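Local atomic coordinates of thiol-disulfide isomerase and thioredoxins (Corynebacterium glutamicum, PDB entry 3LOR), a protein that probably works as a thiol-disulfide oxidoreductase or isomerase of the thioredoxin superfamily, related to the TlpA-like proteins, and can bind calcium. Residues Glu11-Glu16 against Met113-Leu118; Gly69-Phe74 against Asp78-Glu83. One frame throughout, in Å; residues are numbered along the deposited sequence.

Contact 1: residues Glu11-Glu16 against Met113-Leu118; sequences ELDVQE and MKKYRL
Residues E11-E16 never pair their backbone with M113-L118; even D13 and K115, where the two runs come nearest, keep their CA atoms 9.0 Å apart. One run is extended and turns a corner at Q15, while the other passes from the last turn of helix 111-115 through a Schellman motif into a loop, with R117 N hydrogen-bonded to K114 O and L118 N to M113 O. Long side chains therefore span the gap. K115 sends its amine across: CG lies anti to the backbone N (chi1 -173°), which starts the chain toward E11-E16, and a bend at chi3 turns NZ to the carbonyl oxygen E11 O at 2.8 Å, tilted 28° from the carbonyl plane. The same NZ makes a salt bridge with D13 OD1 at 3.1 Å, approaching from above the carboxylate plane. On the helix side, K115 CD rests over one face of the Y116 ring, toward its rim. Y116 in turn takes a nearly straight bond on its hydroxyl, E11 N donating to OH over 2.9 Å, so both backbone polar atoms of E11 are gripped from the helix end. E11, L12 and D13 can bind calcium, absent from this chain. S111 OG, at the start of helix 111-115, holds D13 OD2, and T112 OG1 is hydrogen-bonded to D13 N; strand 14-17 pairs with strand 98-101, while Y116 leans on I133 of strand 133-138.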
# COMPACT_ATOMS: atom_id res chain seq x y z
N GLU A 11 35.12 1.76 1.69
CA GLU A 11 35.82 1.61 2.94
C GLU A 11 35.02 2.10 4.12
O GLU A 11 35.01 3.26 4.43
CB GLU A 11 37.15 2.34 2.91
CG GLU A 11 37.94 2.25 1.66
CD GLU A 11 38.83 1.05 1.63
OE1 GLU A 11 39.69 0.96 0.77
OE2 GLU A 11 38.65 0.21 2.48
N LEU A 12 34.35 1.19 4.79
CA LEU A 12 33.62 1.55 5.96
C LEU A 12 34.58 1.85 7.07
O LEU A 12 35.51 1.14 7.23
CB LEU A 12 32.73 0.39 6.34
CG LEU A 12 31.67 0.01 5.33
CD1 LEU A 12 30.78 -1.02 5.81
CD2 LEU A 12 30.92 1.19 4.93
N ASP A 13 34.35 2.91 7.84
CA ASP A 13 35.10 3.11 9.06
C ASP A 13 34.18 2.71 10.18
O ASP A 13 33.22 3.36 10.43
CB ASP A 13 35.55 4.56 9.26
CG ASP A 13 36.40 5.11 8.14
OD1 ASP A 13 37.26 4.46 7.59
OD2 ASP A 13 36.20 6.27 7.84
N VAL A 14 34.49 1.62 10.85
CA VAL A 14 33.57 1.05 11.82
C VAL A 14 34.04 1.03 13.26
O VAL A 14 35.06 0.49 13.55
CB VAL A 14 33.33 -0.39 11.42
CG1 VAL A 14 32.50 -1.10 12.37
CG2 VAL A 14 32.83 -0.46 10.06
N GLN A 15 33.30 1.62 14.17
CA GLN A 15 33.60 1.44 15.58
C GLN A 15 33.38 0.03 16.08
O GLN A 15 34.22 -0.50 16.75
CB GLN A 15 32.84 2.45 16.43
CG GLN A 15 32.75 2.15 17.90
CD GLN A 15 32.01 3.21 18.67
OE1 GLN A 15 30.83 3.28 18.64
NE2 GLN A 15 32.74 4.03 19.36
N GLU A 16 32.26 -0.58 15.75
CA GLU A 16 32.05 -1.97 16.09
C GLU A 16 30.98 -2.64 15.26
O GLU A 16 30.12 -1.98 14.75
CB GLU A 16 31.69 -2.09 17.56
CG GLU A 16 30.52 -1.26 17.94
CD GLU A 16 30.24 -1.26 19.40
OE1 GLU A 16 30.56 -0.26 20.05
OE2 GLU A 16 29.67 -2.25 19.90
N MSE A 113 30.18 8.66 7.23
CA MSE A 113 29.24 9.63 6.74
C MSE A 113 29.91 10.90 6.23
O MSE A 113 29.53 11.41 5.22
CB MSE A 113 28.22 9.94 7.84
CG MSE A 113 27.24 11.08 7.56
SE MSE A 113 25.69 11.13 8.69
CE MSE A 113 25.18 12.77 8.30
N LYS A 114 30.90 11.39 6.94
CA LYS A 114 31.73 12.51 6.52
C LYS A 114 32.51 12.21 5.27
O LYS A 114 32.53 12.96 4.35
CB LYS A 114 32.74 12.79 7.61
CG LYS A 114 33.01 14.23 7.89
CD LYS A 114 33.18 15.08 6.69
CE LYS A 114 33.99 16.29 7.00
NZ LYS A 114 33.31 17.47 6.52
N LYS A 115 33.13 11.07 5.26
CA LYS A 115 34.00 10.66 4.20
C LYS A 115 33.27 10.63 2.87
O LYS A 115 33.77 11.06 1.88
CB LYS A 115 34.52 9.28 4.55
CG LYS A 115 35.54 8.72 3.69
CD LYS A 115 35.57 7.19 3.80
CE LYS A 115 36.55 6.73 4.77
NZ LYS A 115 36.94 5.34 4.62
N TYR A 116 32.05 10.13 2.84
CA TYR A 116 31.33 10.03 1.61
C TYR A 116 30.37 11.17 1.44
O TYR A 116 29.60 11.21 0.51
CB TYR A 116 30.66 8.68 1.47
CG TYR A 116 31.64 7.56 1.44
CD1 TYR A 116 32.71 7.57 0.59
CD2 TYR A 116 31.52 6.50 2.29
CE1 TYR A 116 33.58 6.57 0.58
CE2 TYR A 116 32.38 5.52 2.28
CZ TYR A 116 33.40 5.54 1.44
OH TYR A 116 34.26 4.54 1.45
N ARG A 117 30.42 12.07 2.38
CA ARG A 117 29.58 13.23 2.38
C ARG A 117 28.09 12.98 2.19
O ARG A 117 27.46 13.60 1.40
CB ARG A 117 30.14 14.40 1.57
CG ARG A 117 30.07 14.31 0.11
CD ARG A 117 30.99 15.33 -0.55
NE ARG A 117 32.39 15.01 -0.37
CZ ARG A 117 33.39 15.87 -0.47
NH1 ARG A 117 34.62 15.47 -0.27
NH2 ARG A 117 33.17 17.14 -0.76
N LEU A 118 27.55 12.06 2.97
CA LEU A 118 26.15 11.80 2.96
C LEU A 118 25.35 12.97 3.45
O LEU A 118 25.72 13.65 4.34
CB LEU A 118 25.82 10.54 3.75
CG LEU A 118 26.70 9.35 3.52
CD1 LEU A 118 26.34 8.25 4.42
CD2 LEU A 118 26.69 8.89 2.10

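Contact 2: residues Gly69-Phe74 against Asp78-Glu83; sequences GLHSVF and DVMTPE
M80 makes nearly all of the contact from its own side, meeting H71 and V73 where the chain leaves strand 65-71. Just before it, D78 OD1 takes a weak hydrogen bond from V79 N, and V79 packs on A84 of a second subunit. M80 then starts its side chain toward the strand end: its CB sits 4.0 Å from V73 CG2 and about as far from V73 CG1, lodged against both branches of the valine. The selenium of this selenomethionine lies 5.4 Å from the centroid of the H71 ring, an oblique approach. Topologically, this is the start of a beta-alpha-beta crossover, strand 65-71, helix 82-91 and strand 98-101, within a thioredoxin-like fold. The M80 carbonyl oxygen lies near the H71 ring plane, at its edge, and a water in that plane joins them, 2.9 Å from H71 ND1 and donating to M80 O at 3.2 Å. With V73 CG2 over one face of the imidazole and M40 N hydrogen-bonded to NE2, the ring's rotation is well fixed. T81 follows as the N-cap of helix 82-91, its OG1 making a weak hydrogen bond to A84 N of its own chain, and P82 opens the first turn.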
# COMPACT_ATOMS: atom_id res chain seq x y z
N GLY A 69 24.18 -3.04 7.28
CA GLY A 69 23.58 -1.93 7.97
C GLY A 69 24.63 -1.05 8.59
O GLY A 69 25.53 -1.52 9.18
N LEU A 70 24.54 0.24 8.39
CA LEU A 70 25.46 1.13 9.04
C LEU A 70 24.71 2.16 9.81
O LEU A 70 24.01 2.94 9.25
CB LEU A 70 26.44 1.75 8.06
CG LEU A 70 27.49 2.68 8.59
CD1 LEU A 70 28.65 1.96 9.18
CD2 LEU A 70 27.91 3.61 7.55
N HIS A 71 24.88 2.15 11.11
CA HIS A 71 24.20 3.07 11.95
C HIS A 71 25.10 4.29 12.07
O HIS A 71 26.09 4.22 12.71
CB HIS A 71 23.99 2.44 13.30
CG HIS A 71 22.97 3.11 14.13
ND1 HIS A 71 23.10 3.24 15.49
CD2 HIS A 71 21.80 3.69 13.81
CE1 HIS A 71 22.05 3.87 15.96
NE2 HIS A 71 21.26 4.16 14.96
N SER A 72 24.75 5.36 11.39
CA SER A 72 25.45 6.61 11.49
C SER A 72 24.62 7.64 12.19
O SER A 72 23.80 8.26 11.60
CB SER A 72 25.76 7.17 10.11
OG SER A 72 26.52 6.32 9.38
N VAL A 73 24.89 7.82 13.46
CA VAL A 73 24.13 8.72 14.27
C VAL A 73 24.81 10.05 14.26
O VAL A 73 25.93 10.14 14.61
CB VAL A 73 24.13 8.23 15.70
CG1 VAL A 73 23.45 9.15 16.61
CG2 VAL A 73 23.62 6.84 15.80
N PHE A 74 24.10 11.07 13.82
CA PHE A 74 24.62 12.40 13.79
C PHE A 74 23.86 13.41 14.63
O PHE A 74 24.20 14.56 14.68
CB PHE A 74 24.77 12.87 12.37
CG PHE A 74 23.52 12.97 11.65
CD1 PHE A 74 22.81 14.11 11.66
CD2 PHE A 74 23.04 11.92 10.98
CE1 PHE A 74 21.66 14.20 10.99
CE2 PHE A 74 21.87 12.01 10.31
CZ PHE A 74 21.19 13.14 10.34
N ASP A 78 23.15 10.46 22.63
CA ASP A 78 22.96 9.87 23.94
C ASP A 78 21.80 8.92 23.99
O ASP A 78 21.77 8.01 24.75
CB ASP A 78 22.83 10.93 25.02
CG ASP A 78 21.79 11.93 24.71
OD1 ASP A 78 21.16 11.86 23.65
OD2 ASP A 78 21.61 12.83 25.51
N VAL A 79 20.84 9.18 23.15
CA VAL A 79 19.71 8.34 22.95
C VAL A 79 19.86 7.18 21.94
O VAL A 79 19.11 6.25 21.97
CB VAL A 79 18.60 9.24 22.57
CG1 VAL A 79 17.66 8.57 21.73
CG2 VAL A 79 18.01 9.80 23.75
N MSE A 80 20.81 7.27 21.03
CA MSE A 80 20.93 6.30 19.98
C MSE A 80 22.23 5.55 20.11
O MSE A 80 22.97 5.40 19.18
CB MSE A 80 20.80 6.93 18.59
CG MSE A 80 19.40 7.35 18.17
SE MSE A 80 19.14 7.83 16.33
CE MSE A 80 18.72 9.59 16.39
N THR A 81 22.48 5.05 21.29
CA THR A 81 23.69 4.32 21.57
C THR A 81 23.68 2.95 20.94
O THR A 81 22.70 2.49 20.50
CB THR A 81 23.93 4.12 23.07
OG1 THR A 81 22.91 3.30 23.60
CG2 THR A 81 23.94 5.42 23.77
N PRO A 82 24.82 2.30 20.96
CA PRO A 82 24.96 0.95 20.48
C PRO A 82 24.09 -0.01 21.25
O PRO A 82 23.63 -0.93 20.65
CB PRO A 82 26.43 0.68 20.67
CG PRO A 82 27.04 1.96 20.47
CD PRO A 82 26.11 2.99 20.93
N GLU A 83 23.89 0.19 22.53
CA GLU A 83 22.96 -0.63 23.30
C GLU A 83 21.53 -0.51 22.85
O GLU A 83 20.84 -1.47 22.72
CB GLU A 83 23.05 -0.31 24.77
O HOH W 1 24.95 3.36 17.69

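Contact 1 lies at the surface and contact 2 is largely buried, and their chemistry follows that difference. The first relies on charge and direct hydrogen bonds carried by long side chains; the second on apolar and selenium-aromatic packing, with a single water bridging its polar atoms. Both reach one sheet: 11-16 leads into strand 14-17, outermost within this chain, whereas 69-74 leaves the more central strand 65-71, and strand 98-101 runs between the two. Along the sequence, contact 2 is nested inside the loop that contact 1 closes. Their centres are 13 Å apart, and they touch directly where M113 CE packs 3.5 Å from F74 CD2.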